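Local coordinates for protein AP endonuclease, family 2 (Brucella melitensis biovar Abortus, PDB 3NGF) that probably interconverts hydroxypyruvate and tartronate semialdehyde as a manganese-binding TIM-barrel isomerase of the hyi family, although it is named after the AP endonucleases, at residues 10-15 and 258-263; 18-23 and 29-34; 39-44 and 209-214. All blocks are in the same frame, centred on the assembly; numbering follows the deposited sequence.

Overall arrangement
All three contacts belong to one closed eight-stranded parallel barrel; two lie in the outer layer of strands, loops and helices and the third inside the barrel. Contact 1 (10-15 with 258-263) packs aromatic rings on the outer side of strand 11-15, about 16 Å from the centre of the chain, and is buried. Contact 2 (18-23 with 29-34), also apolar but only partly buried, settles the loop after that strand on helix 25-34; Ala14 touches both Phe20 and Ala32. Contact 3 (39-44 with 209-214) crosses the barrel interior about 5 Å from the centre and is wholly polar. Strands 11-15 and 39-41 are neighbours, and Asn15 reaches Glu41, joining contacts 1 and 3.

Contact 1 (10-15 and 258-263); sequences PRFAAN and LAWFAP
The first strand of the TIM barrel, 11-15, turns the ring of Phe12 outward, where the C-terminal segment 258-263 covers it with Trp260 and Phe261. The main element is an edge-to-face aromatic pair: the benzo edge of the Trp260 indole points at one face of Phe12, the six-membered ring centroids lie 5.1 Å apart and the planes stand at 79°. Trp260 CH2 comes to 3.8 Å from Phe12 CD1, while the neighbouring Trp260 CZ3 sits above the Phe12 face, displaced toward its rim.

Phe261 approaches differently. The two side chains lie alongside one another, pointing opposite ways, and Phe261 CE1 ends 3.9 Å from Phe12 CB, close to the root of the side chain. With CG anti to the backbone N (chi1 -180°), the Phe261 ring is carried toward the strand, and its own CB lies over the Trp260 six-membered ring, 3.7 Å above the plane. The two consecutive residues thus pack on each other as well as on Phe12.

Around them, Phe232 of helix 228-237 meets Phe12 edge-to-face, Tyr264 adds another ring, and Phe37 stacks on Phe261. Trp260 NE1 is hydrogen-bonded to Tyr248 OH, which satisfies the polar atom of the indole and should help fix the ring's rotation. What joins the C-terminal segment to the strand here is therefore dispersion together with the electrostatics of an indole C-H edge facing a phenyl pi cloud, an interaction sensitive to ring orientation but involving no ionisable group.

Contact 2 (18-23 and 29-34); sequences TMFNEV and FRLAAE
Phe20 and Leu31 meet where the loop after strand 11-15 folds back on helix 25-34. Phe20 sits in the left-handed region of the backbone map and opens a type I turn that runs to Val23, with Val23 N bonded to Phe20 O. Its CG lies anti to the carbonyl carbon (chi1 -61°), a rotamer that sends the ring onto the helix. There Phe20 CD1 touches Leu31 CB at 3.7 Å, and across the ring Phe20 CE2 reaches Ala32 CB at 3.9 Å. One face of the ring covers the peptide link between Leu31 and Ala32, with Ala32 N 3.9 Å above the ring plane and offset toward the rim.

Leu31 also takes CG anti to the carbonyl carbon, and its nearly extended chi2 (-171°) carries CD1 out to Val23. The two branched side chains meet tip to tip, Leu31 CD1 lying 3.5 Å from Val23 CG2, with Val23 CG1 a little farther off. Along the outer side of the same helix, Arg30 NH1 forms a salt bridge to Glu34 OE2 at 3.1 Å, one turn on, with the oxygen in the guanidinium plane.

Ala14 of strand 11-15 backs both Phe20 and Ala32, while Thr254 OG1 holds Phe20 N. This is the first beta-alpha connection of the TIM barrel, and here Phe20 of the loop fills the angle between strand 11-15 and helix 25-34.

Contact 3 (39-44 and 209-214); sequences GVEFLF and HVQIAS. With MN (manganese (II) ion), chain C.
Strand 39-41 and strand 207-212 are the second and seventh of the parallel TIM barrel, and segments 39-44 and 209-214 face each other across its interior. Their nearest CA atoms, those of Glu41 and Gln211, are 10.2 Å apart, so side chains alone span the gap. Both strands are extended here, and the alternation of residues turns His209 and Gln211 inward and Val210 away, toward helix 228-237.

Glu41 takes the inner position with CG between the backbone N and the carbonyl carbon (chi1 64°), then runs straight, bringing one carboxylate oxygen to each of the two opposing side chains. His209 NE2 donates to Glu41 OE1 at 2.7 Å, nearly along the C-O direction of the carboxylate but tilted somewhat from the imidazole plane. The other oxygen, Glu41 OE2, accepts from Gln211 NE2 at 2.9 Å, from above the carboxylate plane, and also from Asn15 ND2. Three donors therefore hold this buried carboxylate.

The bond to Glu41 probably helps position the Gln211 amide, together with Gln183, whose NE2 bonds Gln211 OE1, making Glu41 a second-shell residue of the metal site. Glu150, Asp185 and Glu247 supply the other protein ligands of the manganese; Glu150 and Glu247 are the predicted proton donor/acceptors. With its NH2 turned to Glu41, the amide presents its oxygen to the metal, Gln211 OE1 lying 2.3 Å from the manganese ion, which also binds two waters.

Contact 1 (10-15 and 258-263)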
ATOM      1  N   PRO A  10      14.175  -8.790  -5.685  1.00 25.10           N
ATOM      2  CA  PRO A  10      13.142  -8.296  -4.780  1.00 22.56           C
ATOM      3  C   PRO A  10      12.260  -9.385  -4.230  1.00 21.15           C
ATOM      4  O   PRO A  10      12.158 -10.469  -4.812  1.00 21.53           O
ATOM      5  CB  PRO A  10      12.282  -7.379  -5.666  1.00 22.60           C
ATOM      6  CG  PRO A  10      13.080  -7.110  -6.855  1.00 24.65           C
ATOM      7  CD  PRO A  10      13.931  -8.339  -7.065  1.00 25.26           C
ATOM      8  N   ARG A  11      11.634  -9.105  -3.094  1.00 18.82           N
ATOM      9  CA  ARG A  11      10.662 -10.037  -2.537  1.00 17.95           C
ATOM     10  C   ARG A  11       9.246  -9.526  -2.769  1.00 15.31           C
ATOM     11  O   ARG A  11       8.942  -8.355  -2.541  1.00 14.11           O
ATOM     12  CB  ARG A  11      10.929 -10.334  -1.073  1.00 19.15           C
ATOM     13  CG  ARG A  11      11.208  -9.164  -0.236  1.00 20.03           C
ATOM     14  CD  ARG A  11      11.406  -9.572   1.230  1.00 22.45           C
ATOM     15  NE  ARG A  11      11.683  -8.384   2.033  1.00 21.79           N
ATOM     16  CZ  ARG A  11      11.737  -8.345   3.356  1.00 22.40           C
ATOM     17  NH1 ARG A  11      11.562  -9.445   4.087  1.00 20.85           N
ATOM     18  NH2 ARG A  11      11.995  -7.190   3.951  1.00 23.84           N
ATOM     19  N   PHE A  12       8.398 -10.411  -3.272  1.00 14.07           N
ATOM     20  CA  PHE A  12       7.054 -10.043  -3.728  1.00 13.24           C
ATOM     21  C   PHE A  12       5.971 -10.544  -2.776  1.00 13.46           C
ATOM     22  O   PHE A  12       6.033 -11.655  -2.230  1.00 12.92           O
ATOM     23  CB  PHE A  12       6.774 -10.568  -5.141  1.00 13.72           C
ATOM     24  CG  PHE A  12       7.669 -10.004  -6.167  1.00 13.85           C
ATOM     25  CD1 PHE A  12       7.341  -8.816  -6.808  1.00 11.10           C
ATOM     26  CD2 PHE A  12       8.886 -10.617  -6.461  1.00 13.64           C
ATOM     27  CE1 PHE A  12       8.204  -8.259  -7.748  1.00 12.93           C
ATOM     28  CE2 PHE A  12       9.738 -10.084  -7.396  1.00 13.84           C
ATOM     29  CZ  PHE A  12       9.390  -8.888  -8.060  1.00 13.46           C
ATOM     30  N   ALA A  13       4.977  -9.682  -2.575  1.00 12.53           N
ATOM     31  CA  ALA A  13       3.807  -9.983  -1.756  1.00 12.21           C
ATOM     32  C   ALA A  13       2.578 -10.018  -2.660  1.00 11.97           C
ATOM     33  O   ALA A  13       2.332  -9.061  -3.404  1.00 12.01           O
ATOM     34  CB  ALA A  13       3.614  -8.901  -0.715  1.00 11.02           C
ATOM     35  N   ALA A  14       1.814 -11.103  -2.609  1.00 11.70           N
ATOM     36  CA  ALA A  14       0.553 -11.192  -3.338  1.00 11.44           C
ATOM     37  C   ALA A  14      -0.461 -10.246  -2.691  1.00 11.12           C
ATOM     38  O   ALA A  14      -0.558 -10.190  -1.459  1.00 10.23           O
ATOM     39  CB  ALA A  14       0.016 -12.637  -3.330  1.00 11.83           C
ATOM     40  N   ASN A  15      -1.160  -9.460  -3.495  1.00 10.29           N
ATOM     41  CA  ASN A  15      -2.289  -8.675  -2.983  1.00 10.78           C
ATOM     42  C   ASN A  15      -3.587  -9.509  -3.040  1.00 11.11           C
ATOM     43  O   ASN A  15      -4.117  -9.797  -4.121  1.00 12.33           O
ATOM     44  CB  ASN A  15      -2.431  -7.337  -3.730  1.00 11.78           C
ATOM     45  CG  ASN A  15      -3.458  -6.436  -3.097  1.00 11.73           C
ATOM     46  OD1 ASN A  15      -4.618  -6.819  -2.987  1.00 13.20           O
ATOM     47  ND2 ASN A  15      -3.038  -5.232  -2.653  1.00 11.49           N
ATOM     48  N   LEU A 258       1.179 -16.185 -13.736  1.00 18.07           N
ATOM     49  CA  LEU A 258       2.348 -16.085 -12.864  1.00 16.78           C
ATOM     50  C   LEU A 258       3.716 -16.484 -13.459  1.00 17.99           C
ATOM     51  O   LEU A 258       4.682 -16.614 -12.722  1.00 17.25           O
ATOM     52  CB  LEU A 258       2.072 -16.855 -11.571  1.00 16.66           C
ATOM     53  CG  LEU A 258       1.039 -16.219 -10.647  1.00 15.69           C
ATOM     54  CD1 LEU A 258       0.803 -17.103  -9.425  1.00 18.22           C
ATOM     55  CD2 LEU A 258       1.455 -14.795 -10.213  1.00 14.43           C
ATOM     56  N   ALA A 259       3.833 -16.625 -14.790  1.00 19.50           N
ATOM     57  CA  ALA A 259       5.147 -16.896 -15.389  1.00 21.19           C
ATOM     58  C   ALA A 259       6.184 -15.823 -15.023  1.00 20.42           C
ATOM     59  O   ALA A 259       7.353 -16.132 -14.816  1.00 20.49           O
ATOM     60  CB  ALA A 259       5.053 -17.053 -16.955  1.00 23.60           C
ATOM     61  N   TRP A 260       5.752 -14.564 -14.912  1.00 19.50           N
ATOM     62  CA  TRP A 260       6.662 -13.458 -14.622  1.00 19.63           C
ATOM     63  C   TRP A 260       7.325 -13.654 -13.272  1.00 19.26           C
ATOM     64  O   TRP A 260       8.455 -13.209 -13.054  1.00 19.01           O
ATOM     65  CB  TRP A 260       5.916 -12.103 -14.636  1.00 19.41           C
ATOM     66  CG  TRP A 260       5.009 -11.890 -13.476  1.00 17.44           C
ATOM     67  CD1 TRP A 260       3.680 -12.143 -13.419  1.00 15.79           C
ATOM     68  CD2 TRP A 260       5.378 -11.379 -12.179  1.00 16.40           C
ATOM     69  NE1 TRP A 260       3.187 -11.838 -12.169  1.00 15.30           N
ATOM     70  CE2 TRP A 260       4.213 -11.376 -11.388  1.00 16.26           C
ATOM     71  CE3 TRP A 260       6.583 -10.953 -11.614  1.00 18.42           C
ATOM     72  CZ2 TRP A 260       4.216 -10.964 -10.049  1.00 16.43           C
ATOM     73  CZ3 TRP A 260       6.590 -10.524 -10.302  1.00 18.34           C
ATOM     74  CH2 TRP A 260       5.407 -10.522  -9.531  1.00 16.59           C
ATOM     75  N   PHE A 261       6.588 -14.305 -12.363  1.00 18.87           N
ATOM     76  CA  PHE A 261       7.016 -14.514 -10.973  1.00 18.54           C
ATOM     77  C   PHE A 261       7.916 -15.750 -10.814  1.00 20.51           C
ATOM     78  O   PHE A 261       8.557 -15.911  -9.777  1.00 20.27           O
ATOM     79  CB  PHE A 261       5.762 -14.634 -10.111  1.00 17.37           C
ATOM     80  CG  PHE A 261       6.017 -14.854  -8.639  1.00 17.30           C
ATOM     81  CD1 PHE A 261       6.789 -13.965  -7.909  1.00 15.44           C
ATOM     82  CD2 PHE A 261       5.429 -15.931  -7.979  1.00 16.81           C
ATOM     83  CE1 PHE A 261       6.999 -14.153  -6.537  1.00 17.80           C
ATOM     84  CE2 PHE A 261       5.634 -16.134  -6.593  1.00 16.49           C
ATOM     85  CZ  PHE A 261       6.426 -15.254  -5.878  1.00 17.26           C
ATOM     86  N   ALA A 262       7.950 -16.625 -11.825  1.00 22.60           N
ATOM     87  CA  ALA A 262       8.713 -17.894 -11.746  1.00 26.31           C
ATOM     88  C   ALA A 262      10.152 -17.761 -11.210  1.00 28.55           C
ATOM     89  O   ALA A 262      10.545 -18.534 -10.351  1.00 30.59           O
ATOM     90  CB  ALA A 262       8.704 -18.627 -13.098  1.00 27.54           C
ATOM     91  N   PRO A 263      10.929 -16.778 -11.695  1.00 29.75           N
ATOM     92  CA  PRO A 263      12.296 -16.575 -11.193  1.00 32.47           C
ATOM     93  C   PRO A 263      12.415 -16.204  -9.711  1.00 33.21           C
ATOM     94  O   PRO A 263      13.499 -16.319  -9.139  1.00 34.84           O
ATOM     95  CB  PRO A 263      12.799 -15.392 -12.031  1.00 32.50           C
ATOM     96  CG  PRO A 263      11.976 -15.430 -13.278  1.00 31.96           C
ATOM     97  CD  PRO A 263      10.630 -15.900 -12.840  1.00 29.66           C
TER

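Contact 2 (18-23 and 29-34)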
ATOM      1  N   THR A  18      -6.880  -8.025  -4.753  1.00 11.33           N
ATOM      2  CA  THR A  18      -6.958  -7.997  -6.241  1.00 11.82           C
ATOM      3  C   THR A  18      -6.622  -9.331  -6.929  1.00 11.84           C
ATOM      4  O   THR A  18      -7.095  -9.588  -8.053  1.00 13.25           O
ATOM      5  CB  THR A  18      -6.079  -6.881  -6.839  1.00 11.49           C
ATOM      6  OG1 THR A  18      -4.690  -7.166  -6.645  1.00 10.65           O
ATOM      7  CG2 THR A  18      -6.457  -5.475  -6.259  1.00 11.30           C
ATOM      8  N   MET A  19      -5.807 -10.157  -6.276  1.00 10.66           N
ATOM      9  CA  MET A  19      -5.410 -11.475  -6.815  1.00 11.01           C
ATOM     10  C   MET A  19      -6.155 -12.595  -6.143  1.00 12.14           C
ATOM     11  O   MET A  19      -6.646 -12.443  -5.025  1.00 12.10           O
ATOM     12  CB  MET A  19      -3.908 -11.727  -6.662  1.00  9.91           C
ATOM     13  CG  MET A  19      -3.012 -10.700  -7.350  1.00 11.28           C
ATOM     14  SD  MET A  19      -1.267 -10.890  -7.038  1.00 12.06           S
ATOM     15  CE  MET A  19      -0.971 -12.548  -7.707  1.00 11.84           C
ATOM     16  N   PHE A  20      -6.193 -13.743  -6.826  1.00 13.46           N
ATOM     17  CA  PHE A  20      -6.835 -14.950  -6.323  1.00 13.45           C
ATOM     18  C   PHE A  20      -8.336 -14.784  -6.031  1.00 14.60           C
ATOM     19  O   PHE A  20      -8.899 -15.516  -5.203  1.00 14.82           O
ATOM     20  CB  PHE A  20      -6.084 -15.468  -5.086  1.00 12.52           C
ATOM     21  CG  PHE A  20      -4.669 -15.830  -5.366  1.00 12.20           C
ATOM     22  CD1 PHE A  20      -4.364 -16.978  -6.061  1.00 13.01           C
ATOM     23  CD2 PHE A  20      -3.634 -15.005  -4.956  1.00 13.31           C
ATOM     24  CE1 PHE A  20      -3.060 -17.312  -6.331  1.00 12.53           C
ATOM     25  CE2 PHE A  20      -2.335 -15.327  -5.208  1.00 13.01           C
ATOM     26  CZ  PHE A  20      -2.038 -16.496  -5.903  1.00 13.93           C
ATOM     27  N   ASN A  21      -9.003 -13.887  -6.773  1.00 14.85           N
ATOM     28  CA  ASN A  21     -10.431 -13.624  -6.561  1.00 16.04           C
ATOM     29  C   ASN A  21     -11.320 -14.743  -7.109  1.00 16.17           C
ATOM     30  O   ASN A  21     -12.556 -14.686  -7.017  1.00 17.00           O
ATOM     31  CB  ASN A  21     -10.852 -12.284  -7.166  1.00 16.66           C
ATOM     32  CG  ASN A  21     -10.436 -11.091  -6.342  1.00 18.68           C
ATOM     33  OD1 ASN A  21      -9.469 -11.118  -5.541  1.00 17.46           O
ATOM     34  ND2 ASN A  21     -11.176  -9.998  -6.537  1.00 20.75           N
ATOM     35  N   GLU A  22     -10.690 -15.775  -7.662  1.00 16.36           N
ATOM     36  CA  GLU A  22     -11.388 -16.992  -8.060  1.00 17.75           C
ATOM     37  C   GLU A  22     -11.954 -17.721  -6.844  1.00 17.28           C
ATOM     38  O   GLU A  22     -12.874 -18.538  -6.985  1.00 18.29           O
ATOM     39  CB  GLU A  22     -10.451 -17.929  -8.829  1.00 18.27           C
ATOM     40  CG  GLU A  22     -10.011 -17.421 -10.211  1.00 19.38           C
ATOM     41  CD  GLU A  22      -8.793 -16.446 -10.223  1.00 17.89           C
ATOM     42  OE1 GLU A  22      -8.078 -16.271  -9.231  1.00 16.86           O
ATOM     43  OE2 GLU A  22      -8.543 -15.850 -11.284  1.00 20.43           O
ATOM     44  N   VAL A  23     -11.408 -17.431  -5.659  1.00 15.85           N
ATOM     45  CA  VAL A  23     -11.887 -18.027  -4.410  1.00 15.40           C
ATOM     46  C   VAL A  23     -12.206 -16.927  -3.392  1.00 14.68           C
ATOM     47  O   VAL A  23     -11.724 -15.796  -3.538  1.00 14.43           O
ATOM     48  CB  VAL A  23     -10.877 -19.057  -3.831  1.00 14.41           C
ATOM     49  CG1 VAL A  23     -10.638 -20.204  -4.842  1.00 16.09           C
ATOM     50  CG2 VAL A  23      -9.560 -18.392  -3.410  1.00 13.39           C
ATOM     51  N   PHE A  29      -5.132 -17.119   1.061  1.00 10.39           N
ATOM     52  CA  PHE A  29      -3.860 -17.267   1.761  1.00 10.15           C
ATOM     53  C   PHE A  29      -3.130 -18.542   1.329  1.00 11.05           C
ATOM     54  O   PHE A  29      -1.955 -18.491   0.927  1.00 10.74           O
ATOM     55  CB  PHE A  29      -4.063 -17.239   3.277  1.00  9.63           C
ATOM     56  CG  PHE A  29      -4.564 -15.906   3.801  1.00 10.09           C
ATOM     57  CD1 PHE A  29      -3.675 -14.964   4.286  1.00  9.72           C
ATOM     58  CD2 PHE A  29      -5.919 -15.614   3.805  1.00 11.04           C
ATOM     59  CE1 PHE A  29      -4.124 -13.745   4.769  1.00  8.78           C
ATOM     60  CE2 PHE A  29      -6.387 -14.402   4.279  1.00  9.50           C
ATOM     61  CZ  PHE A  29      -5.481 -13.454   4.746  1.00  9.88           C
ATOM     62  N   ARG A  30      -3.842 -19.668   1.350  1.00 11.66           N
ATOM     63  CA  ARG A  30      -3.287 -20.945   0.879  1.00 12.14           C
ATOM     64  C   ARG A  30      -2.865 -20.878  -0.597  1.00 12.23           C
ATOM     65  O   ARG A  30      -1.795 -21.367  -0.986  1.00 12.64           O
ATOM     66  CB  ARG A  30      -4.303 -22.052   1.054  1.00 13.25           C
ATOM     67  CG  ARG A  30      -3.785 -23.435   0.587  1.00 16.75           C
ATOM     68  CD  ARG A  30      -4.805 -24.557   0.793  1.00 21.67           C
ATOM     69  NE  ARG A  30      -6.055 -24.344   0.053  1.00 24.23           N
ATOM     70  CZ  ARG A  30      -6.249 -24.624  -1.237  1.00 30.05           C
ATOM     71  NH1 ARG A  30      -5.277 -25.142  -1.992  1.00 32.48           N
ATOM     72  NH2 ARG A  30      -7.432 -24.387  -1.784  1.00 32.17           N
ATOM     73  N   LEU A  31      -3.715 -20.305  -1.433  1.00 12.11           N
ATOM     74  CA  LEU A  31      -3.358 -20.221  -2.856  1.00 13.73           C
ATOM     75  C   LEU A  31      -2.089 -19.376  -3.123  1.00 13.32           C
ATOM     76  O   LEU A  31      -1.260 -19.740  -3.969  1.00 14.70           O
ATOM     77  CB  LEU A  31      -4.540 -19.746  -3.679  1.00 14.41           C
ATOM     78  CG  LEU A  31      -5.790 -20.628  -3.721  1.00 17.03           C
ATOM     79  CD1 LEU A  31      -6.738 -20.041  -4.790  1.00 17.30           C
ATOM     80  CD2 LEU A  31      -5.492 -22.098  -4.002  1.00 16.65           C
ATOM     81  N   ALA A  32      -1.918 -18.280  -2.387  1.00 12.44           N
ATOM     82  CA  ALA A  32      -0.742 -17.440  -2.502  1.00 12.24           C
ATOM     83  C   ALA A  32       0.491 -18.193  -2.055  1.00 12.78           C
ATOM     84  O   ALA A  32       1.504 -18.166  -2.733  1.00 12.94           O
ATOM     85  CB  ALA A  32      -0.909 -16.124  -1.657  1.00 10.81           C
ATOM     86  N   ALA A  33       0.399 -18.893  -0.929  1.00 12.88           N
ATOM     87  CA  ALA A  33       1.539 -19.678  -0.437  1.00 13.49           C
ATOM     88  C   ALA A  33       1.912 -20.832  -1.399  1.00 15.24           C
ATOM     89  O   ALA A  33       3.102 -21.069  -1.656  1.00 15.19           O
ATOM     90  CB  ALA A  33       1.248 -20.209   0.977  1.00 14.50           C
ATOM     91  N   GLU A  34       0.909 -21.515  -1.958  1.00 15.09           N
ATOM     92  CA  GLU A  34       1.161 -22.620  -2.917  1.00 17.82           C
ATOM     93  C   GLU A  34       1.762 -22.098  -4.229  1.00 17.87           C
ATOM     94  O   GLU A  34       2.481 -22.837  -4.908  1.00 18.65           O
ATOM     95  CB  GLU A  34      -0.119 -23.422  -3.182  1.00 17.96           C
ATOM     96  CG  GLU A  34      -0.554 -24.304  -1.987  1.00 20.49           C
ATOM     97  CD  GLU A  34      -1.863 -25.045  -2.226  1.00 22.69           C
ATOM     98  OE1 GLU A  34      -2.443 -24.885  -3.326  1.00 26.22           O
ATOM     99  OE2 GLU A  34      -2.303 -25.800  -1.317  1.00 21.03           O
TER

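Contact 3 (39-44 and 209-214)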
ATOM      1  N   GLY A  39       4.915 -13.523   1.268  1.00 11.28           N
ATOM      2  CA  GLY A  39       4.241 -12.377   1.877  1.00 11.69           C
ATOM      3  C   GLY A  39       2.943 -12.056   1.182  1.00 11.17           C
ATOM      4  O   GLY A  39       2.763 -12.379  -0.007  1.00 10.84           O
ATOM      5  N   VAL A  40       2.024 -11.429   1.924  1.00 10.90           N
ATOM      6  CA  VAL A  40       0.766 -10.971   1.361  1.00 10.41           C
ATOM      7  C   VAL A  40       0.433  -9.551   1.849  1.00  9.96           C
ATOM      8  O   VAL A  40       0.930  -9.095   2.888  1.00  9.83           O
ATOM      9  CB  VAL A  40      -0.415 -11.908   1.686  1.00 10.70           C
ATOM     10  CG1 VAL A  40      -0.209 -13.291   1.051  1.00  8.89           C
ATOM     11  CG2 VAL A  40      -0.617 -12.032   3.198  1.00 10.90           C
ATOM     12  N   GLU A  41      -0.424  -8.895   1.092  1.00  9.03           N
ATOM     13  CA  GLU A  41      -1.019  -7.607   1.469  1.00  9.31           C
ATOM     14  C   GLU A  41      -2.481  -7.648   1.080  1.00  9.66           C
ATOM     15  O   GLU A  41      -2.886  -8.484   0.262  1.00  9.75           O
ATOM     16  CB  GLU A  41      -0.312  -6.448   0.780  1.00  9.24           C
ATOM     17  CG  GLU A  41      -0.424  -6.432  -0.753  1.00  9.79           C
ATOM     18  CD  GLU A  41       0.287  -5.253  -1.385  1.00 10.84           C
ATOM     19  OE1 GLU A  41       1.288  -4.766  -0.809  1.00 14.64           O
ATOM     20  OE2 GLU A  41      -0.163  -4.815  -2.482  1.00 13.57           O
ATOM     21  N   PHE A  42      -3.265  -6.709   1.605  1.00  9.54           N
ATOM     22  CA  PHE A  42      -4.644  -6.531   1.167  1.00  9.92           C
ATOM     23  C   PHE A  42      -5.115  -5.193   1.702  1.00 11.96           C
ATOM     24  O   PHE A  42      -4.383  -4.566   2.459  1.00 13.54           O
ATOM     25  CB  PHE A  42      -5.588  -7.692   1.602  1.00 10.31           C
ATOM     26  CG  PHE A  42      -5.362  -8.170   3.006  1.00 11.06           C
ATOM     27  CD1 PHE A  42      -5.742  -7.385   4.084  1.00 15.55           C
ATOM     28  CD2 PHE A  42      -4.756  -9.385   3.248  1.00 11.42           C
ATOM     29  CE1 PHE A  42      -5.520  -7.822   5.407  1.00 17.52           C
ATOM     30  CE2 PHE A  42      -4.545  -9.824   4.558  1.00 11.97           C
ATOM     31  CZ  PHE A  42      -4.920  -9.068   5.616  1.00 13.47           C
ATOM     32  N   LEU A  43      -6.292  -4.720   1.307  1.00 14.13           N
ATOM     33  CA  LEU A  43      -6.721  -3.396   1.750  1.00 15.13           C
ATOM     34  C   LEU A  43      -7.231  -3.414   3.186  1.00 13.99           C
ATOM     35  O   LEU A  43      -6.627  -2.796   4.079  1.00 13.13           O
ATOM     36  CB  LEU A  43      -7.767  -2.824   0.789  1.00 16.04           C
ATOM     37  CG  LEU A  43      -7.106  -2.262  -0.467  1.00 20.17           C
ATOM     38  CD1 LEU A  43      -6.664  -3.357  -1.370  1.00 23.39           C
ATOM     39  CD2 LEU A  43      -8.026  -1.269  -1.200  1.00 23.00           C
ATOM     40  N   PHE A  44      -8.310  -4.157   3.425  1.00 13.83           N
ATOM     41  CA  PHE A  44      -9.026  -4.075   4.704  1.00 15.07           C
ATOM     42  C   PHE A  44      -9.319  -5.426   5.330  1.00 16.14           C
ATOM     43  O   PHE A  44     -10.018  -6.242   4.737  1.00 18.58           O
ATOM     44  CB  PHE A  44     -10.340  -3.283   4.542  1.00 15.98           C
ATOM     45  CG  PHE A  44     -10.193  -1.993   3.774  1.00 15.61           C
ATOM     46  CD1 PHE A  44      -9.493  -0.915   4.302  1.00 16.00           C
ATOM     47  CD2 PHE A  44     -10.763  -1.847   2.513  1.00 19.16           C
ATOM     48  CE1 PHE A  44      -9.365   0.284   3.600  1.00 15.88           C
ATOM     49  CE2 PHE A  44     -10.620  -0.659   1.808  1.00 18.88           C
ATOM     50  CZ  PHE A  44      -9.926   0.409   2.353  1.00 18.00           C
ATOM     51  N   HIS A 209       7.478   0.986   0.975  1.00 11.96           N
ATOM     52  CA  HIS A 209       6.746  -0.057   0.291  1.00 10.84           C
ATOM     53  C   HIS A 209       6.632   0.370  -1.160  1.00 10.74           C
ATOM     54  O   HIS A 209       6.598   1.568  -1.465  1.00 10.62           O
ATOM     55  CB  HIS A 209       5.373  -0.287   0.920  1.00 11.48           C
ATOM     56  CG  HIS A 209       4.698  -1.544   0.449  1.00  9.84           C
ATOM     57  ND1 HIS A 209       5.278  -2.785   0.569  1.00 10.17           N
ATOM     58  CD2 HIS A 209       3.514  -1.740  -0.181  1.00 13.82           C
ATOM     59  CE1 HIS A 209       4.479  -3.696   0.026  1.00 12.50           C
ATOM     60  NE2 HIS A 209       3.398  -3.086  -0.429  1.00 12.83           N
ATOM     61  N   VAL A 210       6.594  -0.628  -2.023  1.00 10.54           N
ATOM     62  CA  VAL A 210       6.483  -0.462  -3.459  1.00  9.79           C
ATOM     63  C   VAL A 210       5.351  -1.402  -3.902  1.00  9.67           C
ATOM     64  O   VAL A 210       5.169  -2.475  -3.348  1.00 10.68           O
ATOM     65  CB  VAL A 210       7.808  -0.800  -4.178  1.00  9.99           C
ATOM     66  CG1 VAL A 210       7.629  -0.764  -5.735  1.00  9.39           C
ATOM     67  CG2 VAL A 210       8.929   0.141  -3.729  1.00 11.47           C
ATOM     68  N   GLN A 211       4.581  -0.957  -4.879  1.00 10.30           N
ATOM     69  CA  GLN A 211       3.578  -1.777  -5.537  1.00 10.05           C
ATOM     70  C   GLN A 211       3.754  -1.682  -7.045  1.00  9.23           C
ATOM     71  O   GLN A 211       4.318  -0.699  -7.552  1.00  9.02           O
ATOM     72  CB  GLN A 211       2.172  -1.349  -5.146  1.00  9.80           C
ATOM     73  CG  GLN A 211       1.809  -1.721  -3.697  1.00 10.27           C
ATOM     74  CD  GLN A 211       0.512  -1.107  -3.280  1.00 11.47           C
ATOM     75  OE1 GLN A 211       0.245   0.048  -3.582  1.00 11.83           O
ATOM     76  NE2 GLN A 211      -0.327  -1.884  -2.611  1.00 10.81           N
ATOM     77  N   ILE A 212       3.307  -2.731  -7.734  1.00  9.39           N
ATOM     78  CA  ILE A 212       3.416  -2.855  -9.191  1.00  9.90           C
ATOM     79  C   ILE A 212       2.147  -3.392  -9.866  1.00 10.41           C
ATOM     80  O   ILE A 212       1.366  -4.162  -9.286  1.00 10.74           O
ATOM     81  CB  ILE A 212       4.629  -3.736  -9.621  1.00 10.54           C
ATOM     82  CG1 ILE A 212       4.444  -5.205  -9.213  1.00 11.46           C
ATOM     83  CG2 ILE A 212       5.947  -3.144  -9.073  1.00 11.99           C
ATOM     84  CD1 ILE A 212       5.535  -6.165  -9.760  1.00 11.59           C
ATOM     85  N   ALA A 213       1.954  -2.962 -11.118  1.00  9.64           N
ATOM     86  CA  ALA A 213       0.894  -3.438 -11.982  1.00  9.77           C
ATOM     87  C   ALA A 213       1.205  -2.887 -13.372  1.00 10.42           C
ATOM     88  O   ALA A 213       1.849  -1.821 -13.501  1.00  9.47           O
ATOM     89  CB  ALA A 213      -0.519  -2.957 -11.500  1.00  9.69           C
ATOM     90  N   SER A 214       0.785  -3.591 -14.415  1.00 10.95           N
ATOM     91  CA  SER A 214       1.009  -3.085 -15.777  1.00 12.28           C
ATOM     92  C   SER A 214       0.341  -1.726 -15.997  1.00 12.10           C
ATOM     93  O   SER A 214      -0.712  -1.435 -15.416  1.00 12.04           O
ATOM     94  CB  SER A 214       0.544  -4.092 -16.846  1.00 12.34           C
ATOM     95  OG  SER A 214      -0.857  -4.147 -16.969  1.00 14.01           O
TER
HETATM   96 MN    MN C 262      -1.595   0.911  -4.644  1.00 18.06          MN
HETATM   97  O   HOH W   1      -2.737   0.709  -2.466  1.00 17.59           O
HETATM   98  O   HOH W   2      -3.609   1.666  -5.365  1.00 13.92           O